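Long-range contact in enoyl-[acyl-carrier-protein] reductase [FMN] (Thermotoga maritima, PDB 5GVJ), which probably reduces the double bond of enoyl-acyl-carrier-protein intermediates with NADH, using a bound FMN, in fatty acid synthesis: residues P16-L30 against V190-V204. The protein carries 1 engineered substitution. Sequence-based numbering, arbitrary orientation.
Sequences PILMGGMAWAGTPTL and VQMGTRFVASVESDV
The ring of Phe196 receives Ile17 CG2 at its edge, near the ring plane, 3.6 Å from CE2, while Met19 CA lies oblique to the ring near CD2 and Met19 CB packs 4.0 Å from CD2. Chi1 of Ile17, -62°, sets CG2 anti to the backbone N and beside the carbonyl carbon; beta-branching suits Ile17 to a strand, and CG2 is the branch that reaches the ring. A second flat group, the amide of Gln191, is gripped in its own plane: NE2 donates to Met19 O at 2.9 Å. Chi1 and chi2 near 180° extend this side chain along the neighbouring backbone. An amide long enough to reach across suits this place, NE2 also bonding a water that donates to Gly20 O.

The strands before these groups pair in parallel. Val190 N donates to Pro16 O, Leu18 N to Val190 O (2.8 Å) and Met192 N to Leu18 O. Beyond them, the absence of a side chain at Gly20 lets its CA come 3.9 Å from Gly193 CA, and a second water bridges Gly20 N to Gly193 O. Farther on, Leu30 lays CD2 3.6 Å from Phe196 O and against Ser202 CB, while Ala25 CB packs 3.8 Å from Val204 CG1.

Gly21, Ala23, Gln191, Gly193 and Thr194 bind FMN in this protein, though none occupies the site in this chain, so the contact probably helps shape the cofactor site at the C-terminal ends of the strands, as in TIM-barrel flavoproteins. Strands 17-18 and 189-191, first and last in chain order of the eight parallel strands, meet here and close the barrel; helix 290-309 packs on Ile17 and Phe196, and helix 206-214 on Val197.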
loop_
_atom_site.group_PDB
_atom_site.type_symbol
_atom_site.label_atom_id
_atom_site.label_comp_id
_atom_site.label_asym_id
_atom_site.label_seq_id
_atom_site.Cartn_x
_atom_site.Cartn_y
_atom_site.Cartn_z
ATOM N N PRO A 16 17.908 -7.915 -6.814
ATOM C CA PRO A 16 16.561 -7.716 -7.385
ATOM C C PRO A 16 16.017 -6.318 -7.100
ATOM O O PRO A 16 14.944 -6.150 -6.516
ATOM C CB PRO A 16 15.752 -8.811 -6.677
ATOM C CG PRO A 16 16.384 -8.811 -5.272
ATOM C CD PRO A 16 17.869 -8.635 -5.531
ATOM N N ILE A 17 16.780 -5.303 -7.498
ATOM C CA ILE A 17 16.535 -3.916 -7.128
ATOM C C ILE A 17 16.685 -3.052 -8.373
ATOM O O ILE A 17 17.740 -3.072 -9.014
ATOM C CB ILE A 17 17.501 -3.459 -6.020
ATOM C CG1 ILE A 17 17.281 -4.309 -4.755
ATOM C CG2 ILE A 17 17.318 -1.980 -5.717
ATOM C CD1 ILE A 17 18.302 -4.029 -3.631
ATOM N N LEU A 18 15.625 -2.321 -8.736
ATOM C CA LEU A 18 15.670 -1.372 -9.844
ATOM C C LEU A 18 15.542 0.050 -9.313
ATOM O O LEU A 18 14.891 0.282 -8.296
ATOM C CB LEU A 18 14.541 -1.600 -10.870
ATOM C CG LEU A 18 14.049 -2.959 -11.368
ATOM C CD1 LEU A 18 13.205 -2.780 -12.647
ATOM C CD2 LEU A 18 15.135 -3.985 -11.551
ATOM N N MET A 19 16.186 0.999 -9.998
ATOM C CA MET A 19 15.908 2.412 -9.779
ATOM C C MET A 19 14.720 2.819 -10.652
ATOM O O MET A 19 14.214 2.030 -11.449
ATOM C CB MET A 19 17.149 3.280 -10.081
ATOM C CG MET A 19 17.435 3.482 -11.549
ATOM S SD MET A 19 18.883 4.541 -11.887
ATOM C CE MET A 19 18.082 6.067 -12.361
ATOM N N GLY A 20 14.272 4.063 -10.503
ATOM C CA GLY A 20 13.081 4.503 -11.214
ATOM C C GLY A 20 13.216 4.815 -12.698
ATOM O O GLY A 20 12.392 4.378 -13.510
ATOM N N GLY A 21 14.228 5.585 -13.074
ATOM C CA GLY A 21 14.331 6.006 -14.467
ATOM C C GLY A 21 13.300 7.043 -14.871
ATOM O O GLY A 21 12.740 6.969 -15.975
ATOM N N MET A 22 13.026 8.002 -13.997
ATOM C CA MET A 22 12.183 9.134 -14.337
ATOM C C MET A 22 12.912 10.057 -15.318
ATOM O O MET A 22 14.143 10.054 -15.417
ATOM C CB MET A 22 11.807 9.882 -13.057
ATOM C CG MET A 22 10.765 10.968 -13.196
ATOM S SD MET A 22 10.340 11.600 -11.555
ATOM C CE MET A 22 11.915 12.214 -10.944
ATOM N N ALA A 23 12.136 10.845 -16.065
ATOM C CA ALA A 23 12.741 11.858 -16.919
ATOM C C ALA A 23 13.534 12.845 -16.071
ATOM O O ALA A 23 13.134 13.194 -14.955
ATOM C CB ALA A 23 11.674 12.592 -17.727
ATOM N N TRP A 24 14.688 13.263 -16.598
ATOM C CA TRP A 24 15.585 14.229 -15.962
ATOM C C TRP A 24 16.346 13.623 -14.790
ATOM O O TRP A 24 17.559 13.815 -14.695
ATOM C CB TRP A 24 14.828 15.487 -15.526
ATOM C CG TRP A 24 14.177 16.177 -16.672
ATOM C CD1 TRP A 24 12.841 16.251 -16.936
ATOM C CD2 TRP A 24 14.837 16.859 -17.746
ATOM N NE1 TRP A 24 12.628 16.956 -18.096
ATOM C CE2 TRP A 24 13.837 17.341 -18.612
ATOM C CE3 TRP A 24 16.178 17.129 -18.046
ATOM C CZ2 TRP A 24 14.134 18.071 -19.766
ATOM C CZ3 TRP A 24 16.471 17.853 -19.192
ATOM C CH2 TRP A 24 15.452 18.316 -20.036
ATOM N N ALA A 25 15.674 12.872 -13.906
ATOM C CA ALA A 25 16.375 12.273 -12.769
ATOM C C ALA A 25 17.065 10.967 -13.135
ATOM O O ALA A 25 18.062 10.598 -12.500
ATOM C CB ALA A 25 15.399 12.021 -11.611
ATOM N N GLY A 26 16.533 10.240 -14.123
ATOM C CA GLY A 26 17.151 9.010 -14.587
ATOM C C GLY A 26 18.316 9.260 -15.527
ATOM O O GLY A 26 18.254 8.904 -16.707
ATOM N N THR A 27 19.381 9.870 -15.011
ATOM C CA THR A 27 20.560 10.201 -15.798
ATOM C C THR A 27 21.475 8.992 -15.947
ATOM O O THR A 27 21.457 8.083 -15.116
ATOM C CB THR A 27 21.349 11.332 -15.130
ATOM O OG1 THR A 27 21.791 10.902 -13.836
ATOM C CG2 THR A 27 20.509 12.596 -14.991
ATOM N N PRO A 28 22.319 8.973 -16.987
ATOM C CA PRO A 28 23.338 7.912 -17.073
ATOM C C PRO A 28 24.239 7.844 -15.857
ATOM O O PRO A 28 24.701 6.755 -15.500
ATOM C CB PRO A 28 24.136 8.283 -18.334
ATOM C CG PRO A 28 23.208 9.118 -19.135
ATOM C CD PRO A 28 22.300 9.837 -18.178
ATOM N N THR A 29 24.502 8.975 -15.198
ATOM C CA THR A 29 25.377 8.945 -14.033
ATOM C C THR A 29 24.748 8.165 -12.882
ATOM O O THR A 29 25.429 7.372 -12.219
ATOM C CB THR A 29 25.719 10.365 -13.571
ATOM O OG1 THR A 29 26.431 11.055 -14.608
ATOM C CG2 THR A 29 26.646 10.276 -12.417
ATOM N N LEU A 30 23.463 8.392 -12.612
ATOM C CA LEU A 30 22.800 7.627 -11.553
ATOM C C LEU A 30 22.577 6.184 -11.988
ATOM O O LEU A 30 22.787 5.251 -11.203
ATOM C CB LEU A 30 21.471 8.281 -11.172
ATOM C CG LEU A 30 20.599 7.596 -10.109
ATOM C CD1 LEU A 30 21.400 7.188 -8.852
ATOM C CD2 LEU A 30 19.469 8.523 -9.715
ATOM N N VAL A 190 12.035 -5.254 -6.633
ATOM C CA VAL A 190 11.425 -3.986 -6.253
ATOM C C VAL A 190 12.090 -2.862 -7.028
ATOM O O VAL A 190 13.273 -2.929 -7.364
ATOM C CB VAL A 190 11.513 -3.718 -4.730
ATOM C CG1 VAL A 190 10.626 -4.710 -3.959
ATOM C CG2 VAL A 190 12.956 -3.794 -4.242
ATOM N N GLN A 191 11.313 -1.823 -7.303
ATOM C CA GLN A 191 11.807 -0.606 -7.925
ATOM C C GLN A 191 11.611 0.525 -6.924
ATOM O O GLN A 191 10.532 0.649 -6.337
ATOM C CB GLN A 191 11.074 -0.333 -9.242
ATOM C CG GLN A 191 11.510 0.939 -9.929
ATOM C CD GLN A 191 10.799 1.120 -11.247
ATOM O OE1 GLN A 191 9.577 0.966 -11.321
ATOM N NE2 GLN A 191 11.562 1.411 -12.305
ATOM N N MET A 192 12.665 1.325 -6.687
ATOM C CA MET A 192 12.659 2.314 -5.599
ATOM C C MET A 192 13.080 3.668 -6.149
ATOM O O MET A 192 14.209 4.107 -5.904
ATOM C CB MET A 192 13.587 1.886 -4.455
ATOM C CG MET A 192 13.361 0.507 -3.879
ATOM S SD MET A 192 14.378 0.383 -2.388
ATOM C CE MET A 192 14.219 -1.346 -1.983
ATOM N N GLY A 193 12.176 4.341 -6.853
ATOM C CA GLY A 193 12.553 5.582 -7.508
ATOM C C GLY A 193 13.042 6.664 -6.561
ATOM O O GLY A 193 14.163 7.171 -6.710
ATOM N N THR A 194 12.221 7.005 -5.564
ATOM C CA THR A 194 12.574 8.113 -4.681
ATOM C C THR A 194 13.826 7.795 -3.868
ATOM O O THR A 194 14.692 8.664 -3.693
ATOM C CB THR A 194 11.384 8.467 -3.777
ATOM O OG1 THR A 194 10.294 8.934 -4.590
ATOM C CG2 THR A 194 11.758 9.561 -2.781
ATOM N N ARG A 195 13.977 6.542 -3.422
ATOM C CA ARG A 195 15.149 6.173 -2.631
ATOM C C ARG A 195 16.450 6.409 -3.401
ATOM O O ARG A 195 17.445 6.876 -2.826
ATOM C CB ARG A 195 15.040 4.711 -2.187
ATOM C CG ARG A 195 16.271 4.168 -1.451
ATOM C CD ARG A 195 16.464 4.818 -0.066
ATOM N NE ARG A 195 17.329 5.999 -0.101
ATOM C CZ ARG A 195 17.788 6.633 0.981
ATOM N NH1 ARG A 195 17.443 6.225 2.210
ATOM N NH2 ARG A 195 18.584 7.693 0.834
ATOM N N PHE A 196 16.478 6.094 -4.700
ATOM C CA PHE A 196 17.728 6.297 -5.430
ATOM C C PHE A 196 17.904 7.727 -5.940
ATOM O O PHE A 196 19.045 8.144 -6.173
ATOM C CB PHE A 196 17.845 5.292 -6.584
ATOM C CG PHE A 196 18.214 3.904 -6.126
ATOM C CD1 PHE A 196 19.484 3.638 -5.638
ATOM C CD2 PHE A 196 17.279 2.872 -6.147
ATOM C CE1 PHE A 196 19.836 2.363 -5.202
ATOM C CE2 PHE A 196 17.611 1.588 -5.699
ATOM C CZ PHE A 196 18.885 1.331 -5.228
ATOM N N VAL A 197 16.820 8.478 -6.154
ATOM C CA VAL A 197 16.963 9.920 -6.371
ATOM C C VAL A 197 17.636 10.565 -5.168
ATOM O O VAL A 197 18.453 11.491 -5.307
ATOM C CB VAL A 197 15.596 10.568 -6.654
ATOM C CG1 VAL A 197 15.697 12.088 -6.541
ATOM C CG2 VAL A 197 15.081 10.159 -8.029
ATOM N N ALA A 198 17.302 10.092 -3.966
ATOM C CA ALA A 198 17.914 10.580 -2.728
ATOM C C ALA A 198 19.238 9.862 -2.440
ATOM O O ALA A 198 19.450 9.282 -1.375
ATOM C CB ALA A 198 16.945 10.418 -1.565
ATOM N N SER A 199 20.163 9.940 -3.396
ATOM C CA SER A 199 21.453 9.286 -3.229
ATOM C C SER A 199 22.584 10.241 -3.586
ATOM O O SER A 199 22.387 11.240 -4.285
ATOM C CB SER A 199 21.568 8.030 -4.094
ATOM O OG SER A 199 21.697 8.395 -5.459
ATOM N N VAL A 200 23.788 9.902 -3.116
ATOM C CA VAL A 200 24.945 10.762 -3.387
ATOM C C VAL A 200 25.199 10.851 -4.887
ATOM O O VAL A 200 25.506 11.926 -5.419
ATOM C CB VAL A 200 26.191 10.256 -2.630
ATOM C CG1 VAL A 200 27.425 11.106 -2.982
ATOM C CG2 VAL A 200 25.968 10.294 -1.135
ATOM N N GLU A 201 25.033 9.732 -5.600
ATOM C CA GLU A 201 25.325 9.678 -7.026
ATOM C C GLU A 201 24.184 10.196 -7.885
ATOM O O GLU A 201 24.343 10.292 -9.110
ATOM C CB GLU A 201 25.673 8.240 -7.433
ATOM C CG GLU A 201 26.995 7.714 -6.838
ATOM C CD GLU A 201 26.878 7.265 -5.383
ATOM O OE1 GLU A 201 25.741 7.227 -4.848
ATOM O OE2 GLU A 201 27.927 6.944 -4.769
ATOM N N SER A 202 23.037 10.510 -7.291
ATOM C CA SER A 202 21.968 11.148 -8.046
ATOM C C SER A 202 22.351 12.581 -8.371
ATOM O O SER A 202 22.942 13.273 -7.542
ATOM C CB SER A 202 20.661 11.118 -7.252
ATOM O OG SER A 202 19.760 12.119 -7.702
ATOM N N ASP A 203 22.034 13.024 -9.589
ATOM C CA ASP A 203 22.387 14.364 -10.039
ATOM C C ASP A 203 21.207 15.332 -10.017
ATOM O O ASP A 203 21.281 16.403 -10.624
ATOM C CB ASP A 203 23.019 14.320 -11.432
ATOM C CG ASP A 203 24.508 14.017 -11.379
ATOM O OD1 ASP A 203 25.084 14.068 -10.277
ATOM O OD2 ASP A 203 25.112 13.754 -12.442
ATOM N N VAL A 204 20.136 15.004 -9.295
ATOM C CA VAL A 204 19.088 15.988 -9.083
ATOM C C VAL A 204 19.637 17.118 -8.214
ATOM O O VAL A 204 20.591 16.937 -7.448
ATOM C CB VAL A 204 17.840 15.332 -8.458
ATOM C CG1 VAL A 204 17.461 14.085 -9.237
ATOM C CG2 VAL A 204 18.083 14.968 -7.007
HETATM O O HOH W 1 15.452 6.482 -9.070
HETATM O O HOH W 2 11.215 2.252 -15.211
HETATM O O HOH W 3 20.460 11.931 -11.498
#